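Local atomic coordinates of uroporphyrinogen-III C-methyltransferase (Pseudomonas denitrificans, PDB entry 1S4D), a protein that catalyses the S-adenosyl-L-methionine-dependent methylation of uroporphyrinogen III at C-2 and then C-7, giving precorrin-2 for cobalamin and siroheme synthesis. Residues Trp18-Gly23 / Leu96-Gly101; Ala41-His46 / Ala91-Leu96; Asp80-Leu85 / Gly110-Thr115. One frame throughout, in Å; residues are numbered along the deposited sequence.

Interaction 1 of 3, residues Trp18-Gly23 / Leu96-Gly101; sequences WLVGAG and LRLKGG. With SAH (S-adenosyl-L-homocysteine), chain Q.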
ATOM      1  N   TRP B  18      -8.101  10.852  13.929  1.00 21.31           N
ATOM      2  CA  TRP B  18      -7.712   9.754  13.065  1.00 21.55           C
ATOM      3  C   TRP B  18      -7.074  10.301  11.771  1.00 22.10           C
ATOM      4  O   TRP B  18      -7.651  11.172  11.087  1.00 22.35           O
ATOM      5  CB  TRP B  18      -8.915   8.882  12.748  1.00 21.25           C
ATOM      6  CG  TRP B  18      -9.466   8.135  13.916  1.00 20.64           C
ATOM      7  CD1 TRP B  18      -9.261   8.402  15.248  1.00 21.81           C
ATOM      8  CD2 TRP B  18     -10.291   6.970  13.873  1.00 19.24           C
ATOM      9  NE1 TRP B  18      -9.918   7.482  16.030  1.00 19.42           N
ATOM     10  CE2 TRP B  18     -10.561   6.591  15.215  1.00 18.44           C
ATOM     11  CE3 TRP B  18     -10.826   6.192  12.835  1.00 18.35           C
ATOM     12  CZ2 TRP B  18     -11.340   5.486  15.544  1.00 15.60           C
ATOM     13  CZ3 TRP B  18     -11.617   5.098  13.166  1.00 17.69           C
ATOM     14  CH2 TRP B  18     -11.865   4.761  14.515  1.00 17.29           C
ATOM     15  N   LEU B  19      -5.874   9.812  11.463  1.00 22.31           N
ATOM     16  CA  LEU B  19      -5.263  10.001  10.151  1.00 22.47           C
ATOM     17  C   LEU B  19      -5.702   8.806   9.297  1.00 22.73           C
ATOM     18  O   LEU B  19      -5.317   7.673   9.562  1.00 23.13           O
ATOM     19  CB  LEU B  19      -3.745  10.067  10.281  1.00 22.53           C
ATOM     20  CG  LEU B  19      -3.148  11.320  10.962  1.00 24.01           C
ATOM     21  CD1 LEU B  19      -3.624  11.461  12.352  1.00 25.17           C
ATOM     22  CD2 LEU B  19      -1.655  11.251  11.025  1.00 24.96           C
ATOM     23  N   VAL B  20      -6.538   9.074   8.296  1.00 22.39           N
ATOM     24  CA  VAL B  20      -7.239   8.055   7.523  1.00 21.74           C
ATOM     25  C   VAL B  20      -6.904   8.195   6.037  1.00 22.29           C
ATOM     26  O   VAL B  20      -7.001   9.314   5.452  1.00 21.76           O
ATOM     27  CB  VAL B  20      -8.771   8.218   7.673  1.00 21.77           C
ATOM     28  CG1 VAL B  20      -9.506   7.191   6.859  1.00 21.32           C
ATOM     29  CG2 VAL B  20      -9.198   8.132   9.129  1.00 21.47           C
ATOM     30  N   GLY B  21      -6.503   7.069   5.431  1.00 22.03           N
ATOM     31  CA  GLY B  21      -6.256   7.025   4.005  1.00 21.90           C
ATOM     32  C   GLY B  21      -7.592   6.968   3.290  1.00 21.93           C
ATOM     33  O   GLY B  21      -8.452   6.174   3.666  1.00 22.56           O
ATOM     34  N   ALA B  22      -7.782   7.809   2.279  1.00 21.26           N
ATOM     35  CA  ALA B  22      -8.966   7.734   1.414  1.00 20.15           C
ATOM     36  C   ALA B  22      -8.742   6.785   0.248  1.00 19.76           C
ATOM     37  O   ALA B  22      -9.644   6.526  -0.531  1.00 19.70           O
ATOM     38  CB  ALA B  22      -9.330   9.132   0.883  1.00 19.61           C
ATOM     39  N   GLY B  23      -7.522   6.276   0.103  1.00 19.99           N
ATOM     40  CA  GLY B  23      -7.150   5.573  -1.118  1.00 19.33           C
ATOM     41  C   GLY B  23      -6.995   6.571  -2.263  1.00 19.33           C
ATOM     42  O   GLY B  23      -7.099   7.794  -2.055  1.00 18.56           O
ATOM     43  N   LEU B  96     -11.354  13.804  11.912  1.00 20.48           N
ATOM     44  CA  LEU B  96     -10.911  12.930  10.831  1.00 21.30           C
ATOM     45  C   LEU B  96     -10.017  13.726   9.900  1.00 21.70           C
ATOM     46  O   LEU B  96     -10.480  14.723   9.295  1.00 21.55           O
ATOM     47  CB  LEU B  96     -12.134  12.472  10.024  1.00 21.55           C
ATOM     48  CG  LEU B  96     -12.247  11.056   9.462  1.00 21.99           C
ATOM     49  CD1 LEU B  96     -13.361  11.076   8.521  1.00 24.06           C
ATOM     50  CD2 LEU B  96     -11.035  10.630   8.733  1.00 22.06           C
ATOM     51  N   ARG B  97      -8.748  13.328   9.790  1.00 22.06           N
ATOM     52  CA  ARG B  97      -7.856  13.944   8.784  1.00 22.47           C
ATOM     53  C   ARG B  97      -7.841  12.933   7.667  1.00 22.12           C
ATOM     54  O   ARG B  97      -7.324  11.837   7.863  1.00 21.64           O
ATOM     55  CB  ARG B  97      -6.451  14.227   9.339  1.00 22.23           C
ATOM     56  CG  ARG B  97      -5.346  14.470   8.297  1.00 24.85           C
ATOM     57  CD  ARG B  97      -5.028  15.947   7.959  1.00 27.41           C
ATOM     58  NE  ARG B  97      -5.510  16.250   6.616  1.00 32.40           N
ATOM     59  CZ  ARG B  97      -4.769  16.602   5.563  1.00 35.64           C
ATOM     60  NH1 ARG B  97      -3.450  16.776   5.643  1.00 38.01           N
ATOM     61  NH2 ARG B  97      -5.375  16.807   4.408  1.00 38.44           N
ATOM     62  N   LEU B  98      -8.477  13.279   6.538  1.00 22.20           N
ATOM     63  CA  LEU B  98      -8.669  12.355   5.419  1.00 22.62           C
ATOM     64  C   LEU B  98      -7.547  12.555   4.420  1.00 23.52           C
ATOM     65  O   LEU B  98      -7.486  13.576   3.752  1.00 24.88           O
ATOM     66  CB  LEU B  98      -9.979  12.651   4.696  1.00 22.21           C
ATOM     67  CG  LEU B  98     -11.017  11.608   4.223  1.00 20.77           C
ATOM     68  CD1 LEU B  98     -11.776  12.056   2.973  1.00 14.46           C
ATOM     69  CD2 LEU B  98     -10.450  10.240   4.009  1.00 19.54           C
ATOM     70  N   LYS B  99      -6.647  11.604   4.286  1.00 23.35           N
ATOM     71  CA  LYS B  99      -5.562  11.857   3.369  1.00 23.26           C
ATOM     72  C   LYS B  99      -5.695  10.978   2.148  1.00 23.41           C
ATOM     73  O   LYS B  99      -6.220   9.841   2.234  1.00 23.79           O
ATOM     74  CB  LYS B  99      -4.245  11.642   4.095  1.00 23.58           C
ATOM     75  CG  LYS B  99      -4.266  12.303   5.490  1.00 25.04           C
ATOM     76  CD  LYS B  99      -3.120  11.844   6.331  1.00 26.83           C
ATOM     77  CE  LYS B  99      -1.810  12.104   5.613  1.00 26.40           C
ATOM     78  NZ  LYS B  99      -1.603  13.557   5.515  1.00 24.79           N
ATOM     79  N   GLY B 100      -5.254  11.508   1.004  1.00 22.79           N
ATOM     80  CA  GLY B 100      -5.168  10.728  -0.218  1.00 21.78           C
ATOM     81  C   GLY B 100      -4.303   9.489  -0.031  1.00 21.58           C
ATOM     82  O   GLY B 100      -3.250   9.553   0.578  1.00 20.90           O
ATOM     83  N   GLY B 101      -4.774   8.352  -0.533  1.00 21.66           N
ATOM     84  CA  GLY B 101      -4.003   7.129  -0.510  1.00 21.78           C
ATOM     85  C   GLY B 101      -3.810   6.525   0.868  1.00 22.06           C
ATOM     86  O   GLY B 101      -4.786   6.193   1.553  1.00 22.44           O
TER
HETATM   87  N   SAH Q1511      -0.148   9.126   0.431  1.00 49.49           N
HETATM   88  CA  SAH Q1511      -0.453   9.120  -0.989  1.00 49.98           C
HETATM   89  CB  SAH Q1511       0.573   9.947  -1.743  1.00 49.79           C
HETATM   90  CG  SAH Q1511       0.288  11.437  -1.738  1.00 50.97           C
HETATM   91  SD  SAH Q1511       1.642  12.499  -2.306  1.00 50.56           S
HETATM   92  C   SAH Q1511      -0.572   7.688  -1.525  1.00 49.87           C
HETATM   93  O   SAH Q1511      -0.391   6.707  -0.807  1.00 50.06           O
HETATM   94  OXT SAH Q1511      -0.870   7.432  -2.688  1.00 49.14           O
HETATM   95  C5' SAH Q1511       0.780  12.785  -3.888  1.00 51.61           C
HETATM   96  C4' SAH Q1511       1.191  11.918  -5.085  1.00 50.94           C
HETATM   97  O4' SAH Q1511       0.555  10.657  -5.062  1.00 50.90           O
HETATM   98  C3' SAH Q1511       0.811  12.447  -6.464  1.00 50.26           C
HETATM   99  O3' SAH Q1511       1.602  13.499  -6.947  1.00 49.28           O
HETATM  100  C2' SAH Q1511       0.864  11.207  -7.340  1.00 50.56           C
HETATM  101  O2' SAH Q1511       2.170  10.820  -7.714  1.00 49.13           O
HETATM  102  C1' SAH Q1511       0.327  10.166  -6.371  1.00 50.89           C
HETATM  103  N9  SAH Q1511      -1.119   9.892  -6.533  1.00 49.44           N
HETATM  104  C8  SAH Q1511      -2.050  10.096  -5.569  1.00 47.71           C
HETATM  105  N7  SAH Q1511      -3.246   9.732  -6.035  1.00 48.09           N
HETATM  106  C5  SAH Q1511      -3.118   9.299  -7.293  1.00 49.34           C
HETATM  107  C6  SAH Q1511      -4.042   8.806  -8.216  1.00 48.89           C
HETATM  108  N6  SAH Q1511      -5.319   8.693  -7.904  1.00 45.75           N
HETATM  109  N1  SAH Q1511      -3.606   8.425  -9.470  1.00 49.07           N
HETATM  110  C2  SAH Q1511      -2.266   8.522  -9.780  1.00 49.90           C
HETATM  111  N3  SAH Q1511      -1.353   9.010  -8.860  1.00 49.66           N
HETATM  112  C4  SAH Q1511      -1.769   9.391  -7.628  1.00 49.78           C

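Interaction 2 of 3, residues Ala41-His46 / Ala91-Leu96; sequences ADVIVH and AGNRVL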
ATOM      1  N   ALA B  41     -17.364  11.328  12.149  1.00 27.84           N
ATOM      2  CA  ALA B  41     -16.610  12.573  12.291  1.00 27.29           C
ATOM      3  C   ALA B  41     -17.445  13.843  12.520  1.00 27.03           C
ATOM      4  O   ALA B  41     -18.499  14.036  11.920  1.00 26.77           O
ATOM      5  CB  ALA B  41     -15.699  12.757  11.123  1.00 27.39           C
ATOM      6  N   ASP B  42     -16.951  14.710  13.392  1.00 26.76           N
ATOM      7  CA  ASP B  42     -17.517  16.044  13.526  1.00 26.26           C
ATOM      8  C   ASP B  42     -16.926  16.953  12.474  1.00 26.09           C
ATOM      9  O   ASP B  42     -17.591  17.847  11.988  1.00 26.64           O
ATOM     10  CB  ASP B  42     -17.267  16.614  14.919  1.00 26.04           C
ATOM     11  CG  ASP B  42     -18.055  15.898  15.990  1.00 25.07           C
ATOM     12  OD1 ASP B  42     -19.279  15.744  15.811  1.00 24.45           O
ATOM     13  OD2 ASP B  42     -17.543  15.457  17.037  1.00 22.57           O
ATOM     14  N   VAL B  43     -15.678  16.710  12.113  1.00 25.84           N
ATOM     15  CA  VAL B  43     -15.010  17.535  11.129  1.00 25.85           C
ATOM     16  C   VAL B  43     -14.042  16.684  10.305  1.00 25.64           C
ATOM     17  O   VAL B  43     -13.349  15.825  10.828  1.00 25.94           O
ATOM     18  CB  VAL B  43     -14.381  18.829  11.783  1.00 25.83           C
ATOM     19  CG1 VAL B  43     -13.391  18.492  12.890  1.00 25.79           C
ATOM     20  CG2 VAL B  43     -13.774  19.751  10.741  1.00 24.66           C
ATOM     21  N   ILE B  44     -14.058  16.889   8.998  1.00 25.25           N
ATOM     22  CA  ILE B  44     -13.253  16.106   8.071  1.00 24.86           C
ATOM     23  C   ILE B  44     -12.334  17.082   7.367  1.00 25.76           C
ATOM     24  O   ILE B  44     -12.781  17.887   6.519  1.00 25.72           O
ATOM     25  CB  ILE B  44     -14.155  15.367   7.054  1.00 24.33           C
ATOM     26  CG1 ILE B  44     -15.044  14.361   7.778  1.00 23.25           C
ATOM     27  CG2 ILE B  44     -13.326  14.646   5.992  1.00 23.78           C
ATOM     28  CD1 ILE B  44     -16.102  13.778   6.929  1.00 23.08           C
ATOM     29  N   VAL B  45     -11.062  17.049   7.758  1.00 26.20           N
ATOM     30  CA  VAL B  45     -10.051  17.887   7.142  1.00 26.68           C
ATOM     31  C   VAL B  45      -9.428  17.037   6.055  1.00 27.79           C
ATOM     32  O   VAL B  45      -8.793  16.008   6.331  1.00 28.33           O
ATOM     33  CB  VAL B  45      -9.027  18.345   8.181  1.00 26.56           C
ATOM     34  CG1 VAL B  45      -7.955  19.241   7.562  1.00 25.87           C
ATOM     35  CG2 VAL B  45      -9.736  19.074   9.296  1.00 25.90           C
ATOM     36  N   HIS B  46      -9.644  17.445   4.814  1.00 28.92           N
ATOM     37  CA  HIS B  46      -9.279  16.613   3.678  1.00 30.56           C
ATOM     38  C   HIS B  46      -8.371  17.294   2.640  1.00 31.96           C
ATOM     39  O   HIS B  46      -8.264  18.508   2.596  1.00 31.23           O
ATOM     40  CB  HIS B  46     -10.546  16.086   3.017  1.00 29.95           C
ATOM     41  CG  HIS B  46     -11.324  17.148   2.319  1.00 29.54           C
ATOM     42  ND1 HIS B  46     -12.457  17.715   2.861  1.00 28.36           N
ATOM     43  CD2 HIS B  46     -11.127  17.763   1.127  1.00 27.94           C
ATOM     44  CE1 HIS B  46     -12.922  18.635   2.032  1.00 27.99           C
ATOM     45  NE2 HIS B  46     -12.129  18.688   0.977  1.00 26.88           N
ATOM     46  N   ALA B  91     -10.814  21.178  21.294  1.00 25.14           N
ATOM     47  CA  ALA B  91     -12.162  21.713  21.476  1.00 24.77           C
ATOM     48  C   ALA B  91     -13.249  20.618  21.616  1.00 24.52           C
ATOM     49  O   ALA B  91     -14.431  20.925  21.811  1.00 24.28           O
ATOM     50  CB  ALA B  91     -12.495  22.681  20.351  1.00 24.63           C
ATOM     51  N   GLY B  92     -12.841  19.353  21.500  1.00 23.89           N
ATOM     52  CA  GLY B  92     -13.722  18.238  21.767  1.00 23.02           C
ATOM     53  C   GLY B  92     -14.400  17.626  20.564  1.00 22.87           C
ATOM     54  O   GLY B  92     -15.304  16.818  20.735  1.00 22.84           O
ATOM     55  N   ASN B  93     -13.977  18.000  19.356  1.00 22.04           N
ATOM     56  CA  ASN B  93     -14.481  17.371  18.135  1.00 21.32           C
ATOM     57  C   ASN B  93     -13.910  15.954  17.945  1.00 20.84           C
ATOM     58  O   ASN B  93     -12.801  15.653  18.392  1.00 20.45           O
ATOM     59  CB  ASN B  93     -14.159  18.215  16.888  1.00 20.98           C
ATOM     60  CG  ASN B  93     -14.913  19.531  16.850  1.00 21.61           C
ATOM     61  OD1 ASN B  93     -16.085  19.574  16.487  1.00 21.65           O
ATOM     62  ND2 ASN B  93     -14.234  20.625  17.216  1.00 22.53           N
ATOM     63  N   ARG B  94     -14.683  15.089  17.293  1.00 20.40           N
ATOM     64  CA  ARG B  94     -14.152  13.858  16.738  1.00 20.33           C
ATOM     65  C   ARG B  94     -13.558  14.277  15.389  1.00 20.23           C
ATOM     66  O   ARG B  94     -14.288  14.720  14.495  1.00 19.76           O
ATOM     67  CB  ARG B  94     -15.266  12.820  16.540  1.00 20.67           C
ATOM     68  CG  ARG B  94     -16.152  12.503  17.773  1.00 21.51           C
ATOM     69  CD  ARG B  94     -17.483  11.898  17.378  1.00 24.73           C
ATOM     70  NE  ARG B  94     -18.495  11.967  18.426  1.00 29.97           N
ATOM     71  CZ  ARG B  94     -18.652  11.039  19.385  1.00 33.14           C
ATOM     72  NH1 ARG B  94     -17.859   9.966  19.426  1.00 33.46           N
ATOM     73  NH2 ARG B  94     -19.597  11.182  20.309  1.00 32.24           N
ATOM     74  N   VAL B  95     -12.236  14.170  15.261  1.00 19.88           N
ATOM     75  CA  VAL B  95     -11.514  14.741  14.125  1.00 19.63           C
ATOM     76  C   VAL B  95     -10.978  13.670  13.182  1.00 20.27           C
ATOM     77  O   VAL B  95     -10.239  12.756  13.604  1.00 20.56           O
ATOM     78  CB  VAL B  95     -10.325  15.640  14.591  1.00 19.22           C
ATOM     79  CG1 VAL B  95      -9.732  16.387  13.427  1.00 18.13           C
ATOM     80  CG2 VAL B  95     -10.765  16.611  15.648  1.00 17.34           C
ATOM     81  N   LEU B  96     -11.354  13.804  11.912  1.00 20.48           N
ATOM     82  CA  LEU B  96     -10.911  12.930  10.831  1.00 21.30           C
ATOM     83  C   LEU B  96     -10.017  13.726   9.900  1.00 21.70           C
ATOM     84  O   LEU B  96     -10.480  14.723   9.295  1.00 21.55           O
ATOM     85  CB  LEU B  96     -12.134  12.472  10.024  1.00 21.55           C
ATOM     86  CG  LEU B  96     -12.247  11.056   9.462  1.00 21.99           C
ATOM     87  CD1 LEU B  96     -13.361  11.076   8.521  1.00 24.06           C
ATOM     88  CD2 LEU B  96     -11.035  10.630   8.733  1.00 22.06           C
TER

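Interaction 3 of 3, residues Asp80-Leu85 / Gly110-Thr115; sequences DISLRL and GEEALT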
ATOM      1  N   ASP B  80       0.823  24.168   9.858  1.00 43.20           N
ATOM      2  CA  ASP B  80      -0.424  24.894  10.003  1.00 41.98           C
ATOM      3  C   ASP B  80      -1.573  23.913  10.020  1.00 40.60           C
ATOM      4  O   ASP B  80      -2.469  24.035  10.836  1.00 40.37           O
ATOM      5  CB  ASP B  80      -0.612  25.914   8.870  1.00 42.73           C
ATOM      6  CG  ASP B  80       0.173  27.198   9.093  1.00 43.47           C
ATOM      7  OD1 ASP B  80       0.335  27.980   8.119  1.00 44.29           O
ATOM      8  OD2 ASP B  80       0.668  27.502  10.200  1.00 43.80           O
ATOM      9  N   ILE B  81      -1.540  22.942   9.116  1.00 38.96           N
ATOM     10  CA  ILE B  81      -2.570  21.917   9.063  1.00 37.60           C
ATOM     11  C   ILE B  81      -2.568  21.070  10.335  1.00 36.62           C
ATOM     12  O   ILE B  81      -3.625  20.680  10.835  1.00 36.45           O
ATOM     13  CB  ILE B  81      -2.381  21.033   7.820  1.00 37.75           C
ATOM     14  CG1 ILE B  81      -2.615  21.861   6.553  1.00 37.33           C
ATOM     15  CG2 ILE B  81      -3.305  19.788   7.867  1.00 37.08           C
ATOM     16  CD1 ILE B  81      -2.129  21.179   5.297  1.00 36.33           C
ATOM     17  N   SER B  82      -1.380  20.796  10.853  1.00 35.15           N
ATOM     18  CA  SER B  82      -1.243  19.970  12.037  1.00 34.09           C
ATOM     19  C   SER B  82      -1.756  20.696  13.271  1.00 33.27           C
ATOM     20  O   SER B  82      -2.433  20.093  14.106  1.00 33.41           O
ATOM     21  CB  SER B  82       0.205  19.539  12.241  1.00 33.90           C
ATOM     22  OG  SER B  82       0.632  18.691  11.196  1.00 33.98           O
ATOM     23  N   LEU B  83      -1.439  21.980  13.384  1.00 31.69           N
ATOM     24  CA  LEU B  83      -1.891  22.758  14.518  1.00 30.42           C
ATOM     25  C   LEU B  83      -3.425  22.839  14.540  1.00 29.79           C
ATOM     26  O   LEU B  83      -4.027  22.800  15.630  1.00 29.66           O
ATOM     27  CB  LEU B  83      -1.213  24.143  14.557  1.00 30.29           C
ATOM     28  CG  LEU B  83       0.263  24.155  15.040  1.00 30.16           C
ATOM     29  CD1 LEU B  83       0.908  25.534  15.065  1.00 27.62           C
ATOM     30  CD2 LEU B  83       0.450  23.477  16.384  1.00 29.40           C
ATOM     31  N   ARG B  84      -4.043  22.899  13.352  1.00 28.40           N
ATOM     32  CA  ARG B  84      -5.492  23.051  13.215  1.00 27.71           C
ATOM     33  C   ARG B  84      -6.172  21.775  13.708  1.00 27.90           C
ATOM     34  O   ARG B  84      -7.202  21.849  14.400  1.00 28.01           O
ATOM     35  CB  ARG B  84      -5.904  23.450  11.772  1.00 27.32           C
ATOM     36  CG  ARG B  84      -7.292  22.977  11.281  1.00 26.68           C
ATOM     37  CD  ARG B  84      -8.384  24.056  11.027  1.00 24.92           C
ATOM     38  NE  ARG B  84      -8.963  24.584  12.260  1.00 24.56           N
ATOM     39  CZ  ARG B  84     -10.266  24.843  12.491  1.00 24.85           C
ATOM     40  NH1 ARG B  84     -10.622  25.334  13.666  1.00 25.83           N
ATOM     41  NH2 ARG B  84     -11.222  24.621  11.603  1.00 22.95           N
ATOM     42  N   LEU B  85      -5.579  20.619  13.381  1.00 27.45           N
ATOM     43  CA  LEU B  85      -6.022  19.332  13.917  1.00 27.25           C
ATOM     44  C   LEU B  85      -6.003  19.333  15.443  1.00 27.18           C
ATOM     45  O   LEU B  85      -6.955  18.901  16.086  1.00 27.46           O
ATOM     46  CB  LEU B  85      -5.166  18.182  13.380  1.00 27.12           C
ATOM     47  CG  LEU B  85      -5.243  17.902  11.866  1.00 27.08           C
ATOM     48  CD1 LEU B  85      -4.430  16.648  11.492  1.00 24.07           C
ATOM     49  CD2 LEU B  85      -6.692  17.853  11.334  1.00 23.89           C
ATOM     50  N   GLY B 110       3.297  10.913   9.285  1.00 27.51           N
ATOM     51  CA  GLY B 110       4.239  10.929  10.393  1.00 27.56           C
ATOM     52  C   GLY B 110       4.380  12.291  11.051  1.00 27.77           C
ATOM     53  O   GLY B 110       4.261  12.388  12.273  1.00 28.52           O
ATOM     54  N   GLU B 111       4.605  13.337  10.254  1.00 27.64           N
ATOM     55  CA  GLU B 111       4.703  14.699  10.780  1.00 28.39           C
ATOM     56  C   GLU B 111       3.449  15.065  11.560  1.00 28.61           C
ATOM     57  O   GLU B 111       3.541  15.554  12.695  1.00 28.53           O
ATOM     58  CB  GLU B 111       4.916  15.725   9.669  1.00 27.88           C
ATOM     59  CG  GLU B 111       6.286  15.639   9.045  1.00 31.19           C
ATOM     60  CD  GLU B 111       6.468  16.591   7.876  1.00 36.13           C
ATOM     61  OE1 GLU B 111       6.447  16.120   6.709  1.00 34.94           O
ATOM     62  OE2 GLU B 111       6.639  17.815   8.137  1.00 39.45           O
ATOM     63  N   GLU B 112       2.282  14.827  10.950  1.00 28.44           N
ATOM     64  CA  GLU B 112       1.022  15.164  11.603  1.00 28.02           C
ATOM     65  C   GLU B 112       0.922  14.460  12.959  1.00 28.19           C
ATOM     66  O   GLU B 112       0.746  15.139  13.978  1.00 28.92           O
ATOM     67  CB  GLU B 112      -0.165  14.846  10.711  1.00 27.80           C
ATOM     68  CG  GLU B 112      -0.188  15.734   9.490  1.00 28.64           C
ATOM     69  CD  GLU B 112      -1.367  15.520   8.567  1.00 28.15           C
ATOM     70  OE1 GLU B 112      -1.731  14.354   8.256  1.00 28.73           O
ATOM     71  OE2 GLU B 112      -1.893  16.551   8.126  1.00 26.10           O
ATOM     72  N   ALA B 113       1.081  13.130  12.974  1.00 27.12           N
ATOM     73  CA  ALA B 113       1.000  12.354  14.199  1.00 26.52           C
ATOM     74  C   ALA B 113       1.986  12.895  15.229  1.00 26.12           C
ATOM     75  O   ALA B 113       1.658  13.037  16.404  1.00 25.14           O
ATOM     76  CB  ALA B 113       1.268  10.864  13.914  1.00 26.84           C
ATOM     77  N   LEU B 114       3.189  13.225  14.767  1.00 26.15           N
ATOM     78  CA  LEU B 114       4.229  13.746  15.650  1.00 26.00           C
ATOM     79  C   LEU B 114       3.766  15.036  16.306  1.00 25.97           C
ATOM     80  O   LEU B 114       3.953  15.233  17.508  1.00 26.79           O
ATOM     81  CB  LEU B 114       5.505  13.985  14.867  1.00 25.82           C
ATOM     82  CG  LEU B 114       6.834  13.330  15.244  1.00 26.35           C
ATOM     83  CD1 LEU B 114       6.716  11.941  15.885  1.00 23.10           C
ATOM     84  CD2 LEU B 114       7.740  13.307  13.990  1.00 26.35           C
ATOM     85  N   THR B 115       3.132  15.901  15.523  1.00 25.66           N
ATOM     86  CA  THR B 115       2.551  17.117  16.058  1.00 25.67           C
ATOM     87  C   THR B 115       1.446  16.781  17.053  1.00 25.60           C
ATOM     88  O   THR B 115       1.401  17.354  18.147  1.00 25.83           O
ATOM     89  CB  THR B 115       2.027  18.011  14.921  1.00 25.83           C
ATOM     90  OG1 THR B 115       3.112  18.343  14.046  1.00 26.80           O
ATOM     91  CG2 THR B 115       1.587  19.360  15.455  1.00 24.35           C
TER
HETATM   92  O   HOH W   1       3.259  19.203  11.195  1.00 71.20           O

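Interaction 1 of 3, residues Trp18-Gly23 / Leu96-Gly101
Val20 meets Leu98 on one face of a parallel strand pair. With CG1 anti to the backbone N (chi1 179°), that methyl lies 4.3 Å from Leu98 CD2; the Val20 and Leu96 side chains cross at a slant, the close approach of their methyls being doubtful. Leu98 CD2 also reaches across to Ala22 CB, two residues on from Val20, at 3.5 Å, so one methyl serves two neighbours. Helix 32-40 packs on this face, its Ala34 on Val20 and its Ala37 on Leu96 and Trp18. Between the strands, Arg97 N donates to Trp18 O (2.7 Å) and Val20 N to Arg97 O (2.9 Å), so that Arg97 grips the two residues flanking its partner Leu19, as in parallel pairing; Lys99 N to Val20 O and Ala22 N to Lys99 O continue it. Strands 16-21 and 94-99 are adjacent in the five-stranded parallel sheet of this tetrapyrrole methylase. Leu19, Arg97 and Lys99 occupy the other face. Arg97 starts with CG anti to its N (chi1 163°) but bends at chi2 and chi3, leaving one guanidinium face beneath Lys99 CG, which stands 4.2 Å above its plane and toward the rim. The guanidinium forms a salt bridge with Asp47, and Lys99 NZ donates to Gly107 O. Beyond the strands the direction changes: Gly23 N reaches Gly101 O in the carbonyl plane on a lone pair (3.1 Å), whereas Gly101 N approaches Gly23 O from well above that carbonyl's plane (2.8 Å). Glycines suit this turn, because a beta carbon on Gly21 would collide with Gly101 O and one on Gly101 with the carboxylate carbon of S-adenosylhomocysteine. Gly100 O accepts a weak hydrogen bond from the amino N of that ligand at 3.1 Å.

Interaction 2 of 3, residues Ala41-His46 / Ala91-Leu96
Leu96 packs tightly against Ala41 and Ile44. Its CB lies 3.7 Å from Ala41 CB, and its CD1 is 3.8 Å from Ile44 CG1, the two longer side chains running side by side in the same direction. The backbone pairing here is regular: Leu96 N donates to Val43 O at 3.0 Å and Val45 N to Leu96 O at 2.8 Å. Toward the start of the strands the contact is polar and partly exposed. Its firm point is Asp42, which, with CG beside its backbone N (chi1 -69°), offers the anti lone pair of OD2 to Arg94 N at 2.9 Å in a nearly straight bond (173°). Looser are the weak Val43 N to Arg94 O bond (3.4 Å) and the long salt bridge from Arg94 NE to Asp42 OD2 (3.9 Å), carboxylate and guanidinium planes 54° apart; Arg94 NH1 bonds Leu12 O. An alanine in place of Asp42 would probably leave Arg94 N without this acceptor and remove the nearby charge from the guanidinium. Strand 43-46 lies between strands 63-66 and 94-99; Leu88 of helix 78-90 packs on Val43, Val45 and Val95, while Leu38 of helix 32-40 meets Ile44 and Leu96 on the other face.

Interaction 3 of 3, residues Asp80-Leu85 / Gly110-Thr115
Ser82, Glu112 and Thr115 carry most of this contact between helices 78-90 and 109-118. The local helix axes approach to 9.2 Å and cross at -43°, and Ser82 and Glu112 stand with their CA atoms 5.3 Å apart, a closeness that the small Ser82 side chain allows. Ser82 points at the other helix, and with OG held beside its backbone N (chi1 -65°) the hydroxyl oxygen rests against the aliphatic stem of Glu112, 3.5 Å from CG. Its CB meets the methyl of Thr115, Ser82 CB to Thr115 CG2 being 3.5 Å. No direct hydrogen bond links the two segments. Instead one water joins the hydroxyls, 2.7 Å from Ser82 OG and 3.0 Å from Thr115 OG1.

Glu112 extends beyond CG, so its carboxylate runs past Ser82 to the neighbourhood of Ile81, whose CG2 lies 3.5 Å from Glu112 OE2; Leu85 CD1 is farther from the same oxygen. On the sheet side, OE2 forms a salt bridge with Arg97 NH1 and OE1 with Lys99 NZ. Gln78 NE2, one helical turn before Ser82, donates to both Glu112 OE2 and Ser82 OG. Away from this contact, Ala113 and Leu114 pack on Leu255 of the second subunit.

Between 80-85 and 110-115 the hydroxyls thus meet through water, while Gln78, earlier on helix 78-90, bonds Glu112 directly. The buried carboxylate has an arginine, a lysine and an amide NH2 around its two oxygens, which would probably stabilise its ionised form and tie helix 109-118 to the sheet as well as to helix 78-90.

Overall arrangement
From the N terminus, strand 16-21 waits for residues 96-101 to close interaction 1, a loop of more than seventy residues. Within that span, 41-46 pairs with 91-96 in interaction 2, so the second closure lies inside the first, and the two share Leu96 on strand 94-99. Interaction 3 starts at 80-85, inside both loops, but finds its partner only at 110-115, beyond both, and so crosses each of them. Interactions 1 and 2 assemble three neighbouring strands of the parallel sheet; interaction 3 joins two helices lying on one face of it, with Leu85 against Val45 and Val95.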